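Local structure of uncharacterized conserved protein (3MUQ) at residues Pro78-Met82 with Ser220-Val224; Gly50-Asp56 with Arg207-Asn212; Ser18-Leu24 with Leu231-Phe235; Glu66-Val70 with Tyr198-Leu202. The protein is of unknown function but belongs to the periplasmic binding protein superfamily and probably binds a small ligand between two alpha/beta lobes. All blocks are in the same frame, centred on the assembly; numbering follows the deposited sequence.

Contact 1 (Pro78-Met82 with Ser220-Val224)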
loop_
_atom_site.group_PDB
_atom_site.type_symbol
_atom_site.label_atom_id
_atom_site.label_comp_id
_atom_site.label_asym_id
_atom_site.label_seq_id
_atom_site.Cartn_x
_atom_site.Cartn_y
_atom_site.Cartn_z
ATOM N N PRO A 78 4.826 -8.142 -10.331
ATOM C CA PRO A 78 5.128 -8.024 -8.909
ATOM C C PRO A 78 4.517 -6.743 -8.352
ATOM O O PRO A 78 4.514 -5.701 -9.013
ATOM C CB PRO A 78 6.647 -7.938 -8.891
ATOM C CG PRO A 78 6.982 -7.357 -10.209
ATOM C CD PRO A 78 6.045 -8.052 -11.149
ATOM N N ARG A 79 3.988 -6.838 -7.142
ATOM C CA ARG A 79 3.323 -5.713 -6.531
ATOM C C ARG A 79 3.678 -5.652 -5.078
ATOM O O ARG A 79 3.679 -6.675 -4.377
ATOM C CB ARG A 79 1.815 -5.831 -6.687
ATOM C CG ARG A 79 1.336 -5.432 -8.071
ATOM C CD ARG A 79 0.149 -6.251 -8.450
ATOM N NE ARG A 79 -0.417 -5.853 -9.730
ATOM C CZ ARG A 79 -1.645 -6.170 -10.111
ATOM N NH1 ARG A 79 -2.406 -6.895 -9.300
ATOM N NH2 ARG A 79 -2.111 -5.770 -11.292
ATOM N N LYS A 80 3.970 -4.441 -4.622
ATOM C CA LYS A 80 4.258 -4.223 -3.211
ATOM C C LYS A 80 2.944 -4.172 -2.439
ATOM O O LYS A 80 2.062 -3.398 -2.770
ATOM C CB LYS A 80 5.063 -2.932 -3.043
ATOM C CG LYS A 80 6.431 -2.986 -3.734
ATOM C CD LYS A 80 7.460 -3.717 -2.873
ATOM C CE LYS A 80 8.793 -3.868 -3.599
ATOM N NZ LYS A 80 9.847 -4.424 -2.689
ATOM N N LEU A 81 2.812 -5.037 -1.439
ATOM C CA LEU A 81 1.612 -5.116 -0.616
ATOM C C LEU A 81 1.620 -4.136 0.548
ATOM O O LEU A 81 0.581 -3.581 0.925
ATOM C CB LEU A 81 1.485 -6.521 -0.032
ATOM C CG LEU A 81 0.687 -7.528 -0.837
ATOM C CD1 LEU A 81 0.586 -8.830 -0.072
ATOM C CD2 LEU A 81 -0.686 -6.955 -1.102
HETATM N N MSE A 82 2.787 -3.966 1.156
HETATM C CA MSE A 82 2.888 -3.180 2.369
HETATM C C MSE A 82 4.362 -3.038 2.745
HETATM O O MSE A 82 5.189 -3.865 2.348
HETATM C CB MSE A 82 2.107 -3.871 3.499
HETATM C CG MSE A 82 2.801 -5.117 4.041
HETATM SE SE MSE A 82 1.808 -6.093 5.435
HETATM C CE MSE A 82 1.144 -7.504 4.311
ATOM N N SER A 220 -4.361 -11.006 -6.439
ATOM C CA SER A 220 -3.403 -9.904 -6.420
ATOM C C SER A 220 -4.120 -8.573 -6.616
ATOM O O SER A 220 -3.902 -7.655 -5.843
ATOM C CB SER A 220 -2.326 -10.083 -7.496
ATOM O OG SER A 220 -1.460 -8.957 -7.530
ATOM N N ASP A 221 -4.976 -8.479 -7.643
ATOM C CA ASP A 221 -5.778 -7.274 -7.884
ATOM C C ASP A 221 -6.574 -6.905 -6.623
ATOM O O ASP A 221 -6.603 -5.754 -6.197
ATOM C CB ASP A 221 -6.754 -7.493 -9.057
ATOM C CG ASP A 221 -6.055 -7.582 -10.392
ATOM O OD1 ASP A 221 -4.880 -7.158 -10.478
ATOM O OD2 ASP A 221 -6.683 -8.075 -11.358
ATOM N N TRP A 222 -7.212 -7.895 -6.012
ATOM C CA TRP A 222 -7.990 -7.637 -4.802
ATOM C C TRP A 222 -7.092 -7.118 -3.670
ATOM O O TRP A 222 -7.439 -6.163 -2.968
ATOM C CB TRP A 222 -8.716 -8.915 -4.385
ATOM C CG TRP A 222 -9.606 -8.807 -3.170
ATOM C CD1 TRP A 222 -10.941 -8.488 -3.153
ATOM C CD2 TRP A 222 -9.237 -9.062 -1.802
ATOM N NE1 TRP A 222 -11.422 -8.522 -1.856
ATOM C CE2 TRP A 222 -10.399 -8.865 -1.009
ATOM C CE3 TRP A 222 -8.045 -9.433 -1.172
ATOM C CZ2 TRP A 222 -10.396 -9.025 0.391
ATOM C CZ3 TRP A 222 -8.042 -9.600 0.216
ATOM C CH2 TRP A 222 -9.215 -9.392 0.985
ATOM N N LEU A 223 -5.926 -7.733 -3.499
ATOM C CA LEU A 223 -5.011 -7.349 -2.422
ATOM C C LEU A 223 -4.532 -5.907 -2.503
ATOM O O LEU A 223 -4.321 -5.263 -1.460
ATOM C CB LEU A 223 -3.785 -8.274 -2.387
ATOM C CG LEU A 223 -4.012 -9.716 -1.946
ATOM C CD1 LEU A 223 -2.789 -10.585 -2.297
ATOM C CD2 LEU A 223 -4.308 -9.752 -0.461
ATOM N N VAL A 224 -4.357 -5.393 -3.720
ATOM C CA VAL A 224 -3.860 -4.011 -3.873
ATOM C C VAL A 224 -4.974 -2.977 -4.083
ATOM O O VAL A 224 -4.715 -1.779 -4.115
ATOM C CB VAL A 224 -2.798 -3.872 -4.995
ATOM C CG1 VAL A 224 -1.569 -4.788 -4.723
ATOM C CG2 VAL A 224 -3.414 -4.145 -6.359
#
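Strand 78-82 and helix segment 220-224 lie with their axes 9.3 Å apart and run in roughly the same direction, at an angle of 39°; the backbones come nearest at Leu81 and Val224. Arg79 and Leu81 reach from the strand to the helix. Arg79 carries the polar part. Its CG stands beside the backbone N (chi1 -78°) and the chain then bends at chi2, which carries the guanidinium over to the first turn of the segment. There NH1 has two acceptors. Arg79 NH1 gives a fairly straight bond to Asp221 OD1 (2.8 Å); the oxygen lies almost in the guanidinium plane, and the nitrogen comes to its anti side. A more bent bond runs from Arg79 NH1 to Ser220 OG (2.9 Å), which is tilted out of that plane. NH2 adds a weak bond to the same OD1, making a salt bridge in which one carboxylate oxygen serves both terminal nitrogens. Lys217 pairs with the other oxygen, so the aspartate lies between two cations, which would favour its charged form. Nearer the strand backbone, Arg79 CB rests 4.0 Å from Val224 CG1. Leu81 turns its CD2 branch to Leu223 CB, 3.6 Å away, and more distantly to Val224 CG1. Tyr83 of the second subunit packs on Arg79 and Val224, so this edge also borders the dimer interface. A helix covering one face of a central sheet is typical of the alpha/beta lobes of periplasmic binding proteins; here the Arg79-Asp221 ion pair is added to that packing.

Contact 2 (Gly50-Asp56 with Arg207-Asn212)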
loop_
_atom_site.group_PDB
_atom_site.type_symbol
_atom_site.label_atom_id
_atom_site.label_comp_id
_atom_site.label_asym_id
_atom_site.label_seq_id
_atom_site.Cartn_x
_atom_site.Cartn_y
_atom_site.Cartn_z
ATOM N N GLY A 50 7.372 -21.469 -6.957
ATOM C CA GLY A 50 6.889 -20.608 -8.026
ATOM C C GLY A 50 7.678 -20.810 -9.312
ATOM O O GLY A 50 7.115 -20.927 -10.416
ATOM N N GLU A 51 8.996 -20.872 -9.177
ATOM C CA GLU A 51 9.867 -21.207 -10.316
ATOM C C GLU A 51 9.492 -22.553 -10.962
ATOM O O GLU A 51 9.567 -22.721 -12.188
ATOM C CB GLU A 51 11.337 -21.235 -9.865
ATOM C CG GLU A 51 12.345 -21.611 -10.973
ATOM C CD GLU A 51 13.729 -21.889 -10.409
ATOM O OE1 GLU A 51 14.019 -21.421 -9.280
ATOM O OE2 GLU A 51 14.520 -22.583 -11.088
ATOM N N ASN A 52 9.108 -23.518 -10.131
ATOM C CA ASN A 52 8.749 -24.843 -10.638
ATOM C C ASN A 52 7.282 -24.994 -11.071
ATOM O O ASN A 52 6.886 -26.044 -11.578
ATOM C CB ASN A 52 9.129 -25.923 -9.630
ATOM C CG ASN A 52 10.612 -26.224 -9.647
ATOM O OD1 ASN A 52 11.321 -25.789 -10.555
ATOM N ND2 ASN A 52 11.091 -26.982 -8.650
ATOM N N GLY A 53 6.478 -23.950 -10.875
ATOM C CA GLY A 53 5.087 -23.990 -11.301
ATOM C C GLY A 53 4.193 -24.860 -10.435
ATOM O O GLY A 53 3.159 -25.352 -10.895
ATOM N N ASP A 54 4.583 -25.038 -9.173
ATOM C CA ASP A 54 3.807 -25.842 -8.230
ATOM C C ASP A 54 2.621 -25.044 -7.695
ATOM O O ASP A 54 1.634 -25.631 -7.259
ATOM C CB ASP A 54 4.653 -26.281 -7.017
ATOM C CG ASP A 54 5.944 -26.979 -7.398
ATOM O OD1 ASP A 54 6.092 -27.409 -8.560
ATOM O OD2 ASP A 54 6.823 -27.112 -6.511
ATOM N N VAL A 55 2.749 -23.710 -7.692
ATOM C CA VAL A 55 1.732 -22.820 -7.140
ATOM C C VAL A 55 1.410 -21.718 -8.158
ATOM O O VAL A 55 2.101 -21.580 -9.173
ATOM C CB VAL A 55 2.203 -22.159 -5.824
ATOM C CG1 VAL A 55 2.425 -23.201 -4.719
ATOM C CG2 VAL A 55 3.464 -21.328 -6.062
ATOM N N ASP A 56 0.390 -20.914 -7.871
ATOM C CA ASP A 56 -0.072 -19.900 -8.825
ATOM C C ASP A 56 0.505 -18.517 -8.590
ATOM O O ASP A 56 0.562 -17.706 -9.518
ATOM C CB ASP A 56 -1.592 -19.819 -8.817
ATOM C CG ASP A 56 -2.239 -21.170 -9.047
ATOM O OD1 ASP A 56 -1.896 -21.821 -10.054
ATOM O OD2 ASP A 56 -3.087 -21.574 -8.228
ATOM N N ARG A 207 5.358 -19.399 -18.691
ATOM C CA ARG A 207 6.102 -20.568 -18.249
ATOM C C ARG A 207 5.152 -21.703 -17.912
ATOM O O ARG A 207 5.489 -22.869 -18.112
ATOM C CB ARG A 207 6.968 -20.254 -17.027
ATOM C CG ARG A 207 8.260 -19.580 -17.351
ATOM C CD ARG A 207 9.027 -19.179 -16.093
ATOM N NE ARG A 207 9.430 -20.311 -15.259
ATOM C CZ ARG A 207 10.460 -21.109 -15.534
ATOM N NH1 ARG A 207 11.188 -20.915 -16.628
ATOM N NH2 ARG A 207 10.762 -22.101 -14.722
ATOM N N TYR A 208 3.970 -21.364 -17.391
ATOM C CA TYR A 208 3.017 -22.387 -16.955
ATOM C C TYR A 208 1.599 -22.051 -17.377
ATOM O O TYR A 208 0.830 -21.494 -16.604
ATOM C CB TYR A 208 3.091 -22.582 -15.435
ATOM C CG TYR A 208 4.449 -23.072 -15.018
ATOM C CD1 TYR A 208 4.814 -24.407 -15.210
ATOM C CD2 TYR A 208 5.393 -22.197 -14.486
ATOM C CE1 TYR A 208 6.067 -24.857 -14.862
ATOM C CE2 TYR A 208 6.640 -22.637 -14.129
ATOM C CZ TYR A 208 6.979 -23.965 -14.329
ATOM O OH TYR A 208 8.231 -24.398 -13.979
ATOM N N PRO A 209 1.249 -22.403 -18.616
ATOM C CA PRO A 209 -0.107 -22.178 -19.127
ATOM C C PRO A 209 -1.106 -23.025 -18.347
ATOM O O PRO A 209 -2.318 -22.881 -18.514
ATOM C CB PRO A 209 -0.022 -22.672 -20.578
ATOM C CG PRO A 209 1.467 -22.738 -20.891
ATOM C CD PRO A 209 2.104 -23.100 -19.588
ATOM N N THR A 210 -0.588 -23.905 -17.496
ATOM C CA THR A 210 -1.425 -24.805 -16.710
ATOM C C THR A 210 -1.877 -24.199 -15.382
ATOM O O THR A 210 -2.890 -24.625 -14.828
ATOM C CB THR A 210 -0.718 -26.156 -16.423
ATOM O OG1 THR A 210 0.610 -25.922 -15.918
ATOM C CG2 THR A 210 -0.634 -26.973 -17.694
ATOM N N ILE A 211 -1.134 -23.222 -14.862
ATOM C CA ILE A 211 -1.486 -22.665 -13.552
ATOM C C ILE A 211 -2.723 -21.757 -13.603
ATOM O O ILE A 211 -3.173 -21.332 -14.676
ATOM C CB ILE A 211 -0.288 -21.975 -12.798
ATOM C CG1 ILE A 211 0.333 -20.865 -13.633
ATOM C CG2 ILE A 211 0.764 -23.000 -12.356
ATOM C CD1 ILE A 211 -0.351 -19.535 -13.470
ATOM N N ASN A 212 -3.265 -21.468 -12.426
ATOM C CA ASN A 212 -4.485 -20.695 -12.328
ATOM C C ASN A 212 -4.174 -19.198 -12.289
ATOM O O ASN A 212 -4.229 -18.559 -11.237
ATOM C CB ASN A 212 -5.290 -21.131 -11.106
ATOM C CG ASN A 212 -6.649 -20.455 -11.037
ATOM O OD1 ASN A 212 -7.041 -19.739 -11.958
ATOM N ND2 ASN A 212 -7.378 -20.689 -9.942
HETATM O O HOH W 1 7.878 -19.702 -12.853
HETATM O O HOH W 2 2.325 -26.504 -13.561
#
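Arg207 and Tyr208 both reach the end of helix 43-51 through one acceptor, Glu51 O. The Arg207 chain bends at chi3 (63°) and lays its guanidinium edge toward that carbonyl: Arg207 NH2 donates to Glu51 O at 2.9 Å, nearly straight and in both the guanidinium and the carbonyl plane. Its NE meets a water that in turn donates to Gly50 O, so the arginine reaches two successive carbonyls, Glu51 O directly and Gly50 O through the water. Tyr208 OH gives the second bond to Glu51 O at 2.8 Å, tilted from the carbonyl plane. The Tyr208 ring turns one face to Gly53, whose CA sits over its centre, 3.5 Å from the centroid, as a CH-pi contact. Gly53 closes the helix in a Schellman motif with positive phi, and its lack of a side chain lets the ring come so close. Tyr208 to Ile211 form a type I turn, and Thr210 OG1 is linked through a second water to Gly53 O. Ile211 directs CG2 at Gly53 O, 3.7 Å away. Asn212 N then donates to Asp56 OD1 at 2.8 Å, approaching from above the carboxylate plane. The Asn212 side chain binds His6 O and caps helix 213-224 at Gly215 N, while Asp56 OD2 forms a salt bridge with Arg8. The contact thus joins the C-terminal end of helix 43-51 to the loop between strand 195-203 and helix 213-224, beside strand 6-12.

Contact 3 (Ser18-Leu24 with Leu231-Phe235)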
loop_
_atom_site.group_PDB
_atom_site.type_symbol
_atom_site.label_atom_id
_atom_site.label_comp_id
_atom_site.label_asym_id
_atom_site.label_seq_id
_atom_site.Cartn_x
_atom_site.Cartn_y
_atom_site.Cartn_z
ATOM N N SER A 18 2.013 -15.274 11.289
ATOM C CA SER A 18 1.639 -13.902 11.608
ATOM C C SER A 18 0.128 -13.730 11.796
ATOM O O SER A 18 -0.311 -12.867 12.549
ATOM C CB SER A 18 2.137 -12.953 10.511
ATOM O OG SER A 18 1.230 -12.910 9.422
ATOM N N GLY A 19 -0.666 -14.543 11.104
ATOM C CA GLY A 19 -2.113 -14.390 11.137
ATOM C C GLY A 19 -2.680 -13.498 10.036
ATOM O O GLY A 19 -3.896 -13.404 9.865
ATOM N N LEU A 20 -1.801 -12.847 9.277
ATOM C CA LEU A 20 -2.231 -11.990 8.172
ATOM C C LEU A 20 -3.313 -12.620 7.284
ATOM O O LEU A 20 -4.346 -12.009 7.008
ATOM C CB LEU A 20 -1.035 -11.605 7.302
ATOM C CG LEU A 20 -1.350 -10.801 6.025
ATOM C CD1 LEU A 20 -1.948 -9.425 6.342
ATOM C CD2 LEU A 20 -0.087 -10.673 5.176
ATOM N N LEU A 21 -3.062 -13.839 6.830
ATOM C CA LEU A 21 -3.940 -14.479 5.867
ATOM C C LEU A 21 -5.306 -14.834 6.461
ATOM O O LEU A 21 -6.329 -14.795 5.761
ATOM C CB LEU A 21 -3.231 -15.679 5.236
ATOM C CG LEU A 21 -2.060 -15.188 4.369
ATOM C CD1 LEU A 21 -1.065 -16.279 4.020
ATOM C CD2 LEU A 21 -2.588 -14.515 3.105
ATOM N N ASP A 22 -5.323 -15.149 7.752
ATOM C CA ASP A 22 -6.575 -15.407 8.455
ATOM C C ASP A 22 -7.463 -14.180 8.422
ATOM O O ASP A 22 -8.683 -14.282 8.512
ATOM C CB ASP A 22 -6.305 -15.804 9.903
ATOM C CG ASP A 22 -5.578 -17.119 10.014
ATOM O OD1 ASP A 22 -5.591 -17.883 9.026
ATOM O OD2 ASP A 22 -4.996 -17.387 11.086
ATOM N N TYR A 23 -6.839 -13.019 8.281
ATOM C CA TYR A 23 -7.545 -11.745 8.223
ATOM C C TYR A 23 -8.086 -11.458 6.816
ATOM O O TYR A 23 -9.135 -10.843 6.660
ATOM C CB TYR A 23 -6.579 -10.634 8.634
ATOM C CG TYR A 23 -7.222 -9.399 9.215
ATOM C CD1 TYR A 23 -6.862 -8.936 10.479
ATOM C CD2 TYR A 23 -8.184 -8.688 8.504
ATOM C CE1 TYR A 23 -7.448 -7.795 11.020
ATOM C CE2 TYR A 23 -8.778 -7.549 9.035
ATOM C CZ TYR A 23 -8.406 -7.108 10.291
ATOM O OH TYR A 23 -8.995 -5.978 10.819
ATOM N N LEU A 24 -7.361 -11.898 5.793
ATOM C CA LEU A 24 -7.688 -11.579 4.396
ATOM C C LEU A 24 -8.606 -12.584 3.698
ATOM O O LEU A 24 -9.564 -12.207 3.013
ATOM C CB LEU A 24 -6.399 -11.500 3.573
ATOM C CG LEU A 24 -5.381 -10.508 4.113
ATOM C CD1 LEU A 24 -4.226 -10.402 3.148
ATOM C CD2 LEU A 24 -6.046 -9.147 4.310
ATOM N N LEU A 231 -8.264 -4.312 4.783
ATOM C CA LEU A 231 -8.033 -5.459 5.661
ATOM C C LEU A 231 -6.574 -5.616 6.065
ATOM O O LEU A 231 -6.273 -5.928 7.222
ATOM C CB LEU A 231 -8.539 -6.740 5.005
ATOM C CG LEU A 231 -10.048 -6.650 4.784
ATOM C CD1 LEU A 231 -10.554 -7.758 3.860
ATOM C CD2 LEU A 231 -10.747 -6.664 6.127
ATOM N N ILE A 232 -5.671 -5.411 5.108
ATOM C CA ILE A 232 -4.239 -5.435 5.388
ATOM C C ILE A 232 -3.861 -4.381 6.437
ATOM O O ILE A 232 -3.120 -4.661 7.396
ATOM C CB ILE A 232 -3.432 -5.209 4.089
ATOM C CG1 ILE A 232 -3.577 -6.428 3.172
ATOM C CG2 ILE A 232 -1.961 -4.907 4.391
ATOM C CD1 ILE A 232 -2.963 -6.230 1.809
ATOM N N ASN A 233 -4.378 -3.168 6.261
ATOM C CA ASN A 233 -4.114 -2.102 7.212
ATOM C C ASN A 233 -4.705 -2.439 8.565
ATOM O O ASN A 233 -4.051 -2.259 9.598
ATOM C CB ASN A 233 -4.671 -0.766 6.720
ATOM C CG ASN A 233 -3.880 -0.204 5.570
ATOM O OD1 ASN A 233 -2.668 -0.433 5.464
ATOM N ND2 ASN A 233 -4.559 0.533 4.685
ATOM N N GLY A 234 -5.946 -2.923 8.560
ATOM C CA GLY A 234 -6.590 -3.334 9.796
ATOM C C GLY A 234 -5.693 -4.279 10.571
ATOM O O GLY A 234 -5.550 -4.170 11.789
ATOM N N PHE A 235 -5.068 -5.206 9.855
ATOM C CA PHE A 235 -4.168 -6.156 10.481
ATOM C C PHE A 235 -2.888 -5.489 11.012
ATOM O O PHE A 235 -2.341 -5.920 12.031
ATOM C CB PHE A 235 -3.815 -7.278 9.502
ATOM C CG PHE A 235 -2.765 -8.225 10.016
ATOM C CD1 PHE A 235 -3.104 -9.250 10.890
ATOM C CD2 PHE A 235 -1.440 -8.095 9.622
ATOM C CE1 PHE A 235 -2.136 -10.130 11.365
ATOM C CE2 PHE A 235 -0.462 -8.973 10.093
ATOM C CZ PHE A 235 -0.810 -9.990 10.959
#
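Two helices of the same lobe, 20-32 and the C-terminal 226-236, pack through a small aromatic and aliphatic cluster in which Phe235 and Tyr23 are the main pieces. The short segments cross at 138°, with axes 9.4 Å apart. Phe235, its CG pointing away from the backbone N (chi1 173°), drives its ring against the start of helix 20-32. Leu20 CA lies over the centre of the Phe235 ring, 3.7 Å from the centroid, in a CH-pi contact, and Leu20 CD1 meets Phe235 CD2 at 3.6 Å, the two side chains crossing at about a right angle. At the rim, Ser18 O lies in the ring plane, 3.3 Å from Phe235 CZ. Ser18 OG accepts from Leu20 N in an ST turn and also binds Thr15 O, which fixes the backbone bend at Gly19 that the ring packs against. One turn on, Tyr23 spreads its ring over the backbone of the other helix: Leu231 O lies above one face, offset toward the rim, and Tyr23 CD1 touches Phe235 CB at 3.6 Å. Its hydroxyl passes close over Gly234 CA, where the glycine keeps the helix surface low. Leu231 CD2 meets CE2 of Tyr23 at the ring edge. Leu24 then fits its CD2 branch against Leu231 CB, 3.5 Å away, and against Ile232 CG1 at 3.8 Å. On the inner side, Leu20 and Ile232 both reach Met82 of strand 78-90, while Leu24 and Leu231 meet Leu223 and Trp222 of helix 213-224, respectively.

Contact 4 (Glu66-Val70 with Tyr198-Leu202)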
loop_
_atom_site.group_PDB
_atom_site.type_symbol
_atom_site.label_atom_id
_atom_site.label_comp_id
_atom_site.label_asym_id
_atom_site.label_seq_id
_atom_site.Cartn_x
_atom_site.Cartn_y
_atom_site.Cartn_z
ATOM N N GLU A 66 13.371 -11.599 -4.696
ATOM C CA GLU A 66 12.244 -11.339 -5.595
ATOM C C GLU A 66 12.668 -10.658 -6.888
ATOM O O GLU A 66 12.035 -10.849 -7.930
ATOM C CB GLU A 66 11.168 -10.493 -4.901
ATOM C CG GLU A 66 10.544 -11.167 -3.678
ATOM C CD GLU A 66 10.021 -10.155 -2.671
ATOM O OE1 GLU A 66 10.093 -8.932 -2.961
ATOM O OE2 GLU A 66 9.548 -10.585 -1.590
ATOM N N GLY A 67 13.712 -9.836 -6.815
ATOM C CA GLY A 67 14.214 -9.151 -7.998
ATOM C C GLY A 67 14.753 -10.145 -9.017
ATOM O O GLY A 67 14.472 -10.056 -10.204
ATOM N N THR A 68 15.530 -11.106 -8.533
ATOM C CA THR A 68 16.048 -12.183 -9.372
ATOM C C THR A 68 14.901 -13.037 -9.925
ATOM O O THR A 68 14.871 -13.384 -11.116
ATOM C CB THR A 68 16.977 -13.075 -8.543
ATOM O OG1 THR A 68 18.074 -12.292 -8.062
ATOM C CG2 THR A 68 17.504 -14.231 -9.369
ATOM N N PHE A 69 13.954 -13.367 -9.051
ATOM C CA PHE A 69 12.780 -14.148 -9.432
ATOM C C PHE A 69 12.096 -13.534 -10.658
ATOM O O PHE A 69 11.779 -14.226 -11.637
ATOM C CB PHE A 69 11.824 -14.218 -8.245
ATOM C CG PHE A 69 10.671 -15.150 -8.436
ATOM C CD1 PHE A 69 10.863 -16.536 -8.413
ATOM C CD2 PHE A 69 9.374 -14.648 -8.574
ATOM C CE1 PHE A 69 9.775 -17.406 -8.554
ATOM C CE2 PHE A 69 8.291 -15.504 -8.710
ATOM C CZ PHE A 69 8.488 -16.891 -8.710
ATOM N N VAL A 70 11.901 -12.225 -10.620
ATOM C CA VAL A 70 11.233 -11.516 -11.719
ATOM C C VAL A 70 12.154 -11.369 -12.933
ATOM O O VAL A 70 11.727 -11.512 -14.085
ATOM C CB VAL A 70 10.787 -10.097 -11.247
ATOM C CG1 VAL A 70 10.298 -9.260 -12.407
ATOM C CG2 VAL A 70 9.736 -10.218 -10.169
ATOM N N TYR A 198 6.777 -6.200 1.530
ATOM C CA TYR A 198 6.151 -7.427 1.053
ATOM C C TYR A 198 5.765 -7.318 -0.404
ATOM O O TYR A 198 5.210 -6.309 -0.826
ATOM C CB TYR A 198 4.878 -7.723 1.845
ATOM C CG TYR A 198 5.142 -8.358 3.184
ATOM C CD1 TYR A 198 5.751 -7.638 4.198
ATOM C CD2 TYR A 198 4.792 -9.682 3.434
ATOM C CE1 TYR A 198 6.015 -8.210 5.420
ATOM C CE2 TYR A 198 5.045 -10.262 4.662
ATOM C CZ TYR A 198 5.655 -9.519 5.651
ATOM O OH TYR A 198 5.917 -10.075 6.877
ATOM N N GLN A 199 6.036 -8.368 -1.172
ATOM C CA GLN A 199 5.547 -8.430 -2.539
ATOM C C GLN A 199 4.714 -9.674 -2.786
ATOM O O GLN A 199 4.983 -10.758 -2.242
ATOM C CB GLN A 199 6.694 -8.428 -3.553
ATOM C CG GLN A 199 7.375 -7.105 -3.745
ATOM C CD GLN A 199 8.068 -7.022 -5.088
ATOM O OE1 GLN A 199 7.523 -6.477 -6.049
ATOM N NE2 GLN A 199 9.269 -7.570 -5.165
ATOM N N VAL A 200 3.722 -9.514 -3.645
ATOM C CA VAL A 200 2.981 -10.640 -4.167
ATOM C C VAL A 200 3.300 -10.673 -5.655
ATOM O O VAL A 200 3.231 -9.638 -6.348
ATOM C CB VAL A 200 1.457 -10.490 -3.905
ATOM C CG1 VAL A 200 0.973 -9.134 -4.371
ATOM C CG2 VAL A 200 0.676 -11.599 -4.613
ATOM N N ILE A 201 3.692 -11.851 -6.136
ATOM C CA ILE A 201 4.127 -12.005 -7.520
ATOM C C ILE A 201 3.487 -13.231 -8.160
ATOM O O ILE A 201 3.508 -14.332 -7.596
ATOM C CB ILE A 201 5.660 -12.151 -7.592
ATOM C CG1 ILE A 201 6.324 -11.061 -6.748
ATOM C CG2 ILE A 201 6.148 -12.120 -9.052
ATOM C CD1 ILE A 201 7.840 -11.219 -6.613
ATOM N N LEU A 202 2.932 -13.031 -9.346
ATOM C CA LEU A 202 2.253 -14.091 -10.069
ATOM C C LEU A 202 3.245 -15.015 -10.764
ATOM O O LEU A 202 4.233 -14.558 -11.335
ATOM C CB LEU A 202 1.354 -13.477 -11.130
ATOM C CG LEU A 202 0.383 -12.432 -10.593
ATOM C CD1 LEU A 202 -0.479 -11.904 -11.749
ATOM C CD2 LEU A 202 -0.467 -13.034 -9.480
#
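Glu66 makes the polar link of this pairing, its carboxylate meeting the amide of Gln199. The hydrogen bond from Gln199 NE2 to Glu66 OE1 is 2.7 Å long and nearly straight; the nitrogen donates in its own amide plane but stands above the plane of the carboxylate, and the two planes are 58° apart. The second oxygen, OE2, accepts from Thr60 OG1 and Ala62 N, so both ends of this buried carboxylate are satisfied and its rotation is fixed. CB of Glu66 also rests 3.8 Å from Ile201 CD1. Phe69 comes next, its CG anti to the backbone N (chi1 -172°), which brings the ring alongside the strand; CG2 of Ile201 lies at the ring edge, 4.0 Å from Phe69 CE2. One residue further, Val70 CG2 touches Ile201 CD1 at 4.2 Å, so that the isoleucine is held by three residues of one helical face. Segments 66-70 and 198-202 run nearly parallel, at 17°, with axes 10.6 Å apart. Strand 195-203 lies between strands 57-60 and 78-90, Val58 of the former backing both Phe69 and Ile201, while Val200 and Leu202 turn to helix 213-224 across the sheet.

In the fold
Contacts 1 and 4 share the central sheet: strands 78-90 and 195-203 are neighbours, joined by the probable hydrogen bonds of Leu81 N to Tyr198 O (2.8 Å) and Val200 N to Arg79 O (2.9 Å), and the centres of the two contacts lie 11 Å apart. Helix 63-71 in contact 4 and helix 213-224 in contact 1 cover opposite faces of strand 195-203. Contact 3 continues the packing of contact 1, 13 Å away between centres, where Trp222 CH2 meets Leu24 O at 3.5 Å. Contact 2 lies at the far end, about 25 Å from contact 3 between centres, but touches contact 4 through Glu51 N and Phe69 CE1 (3.6 Å).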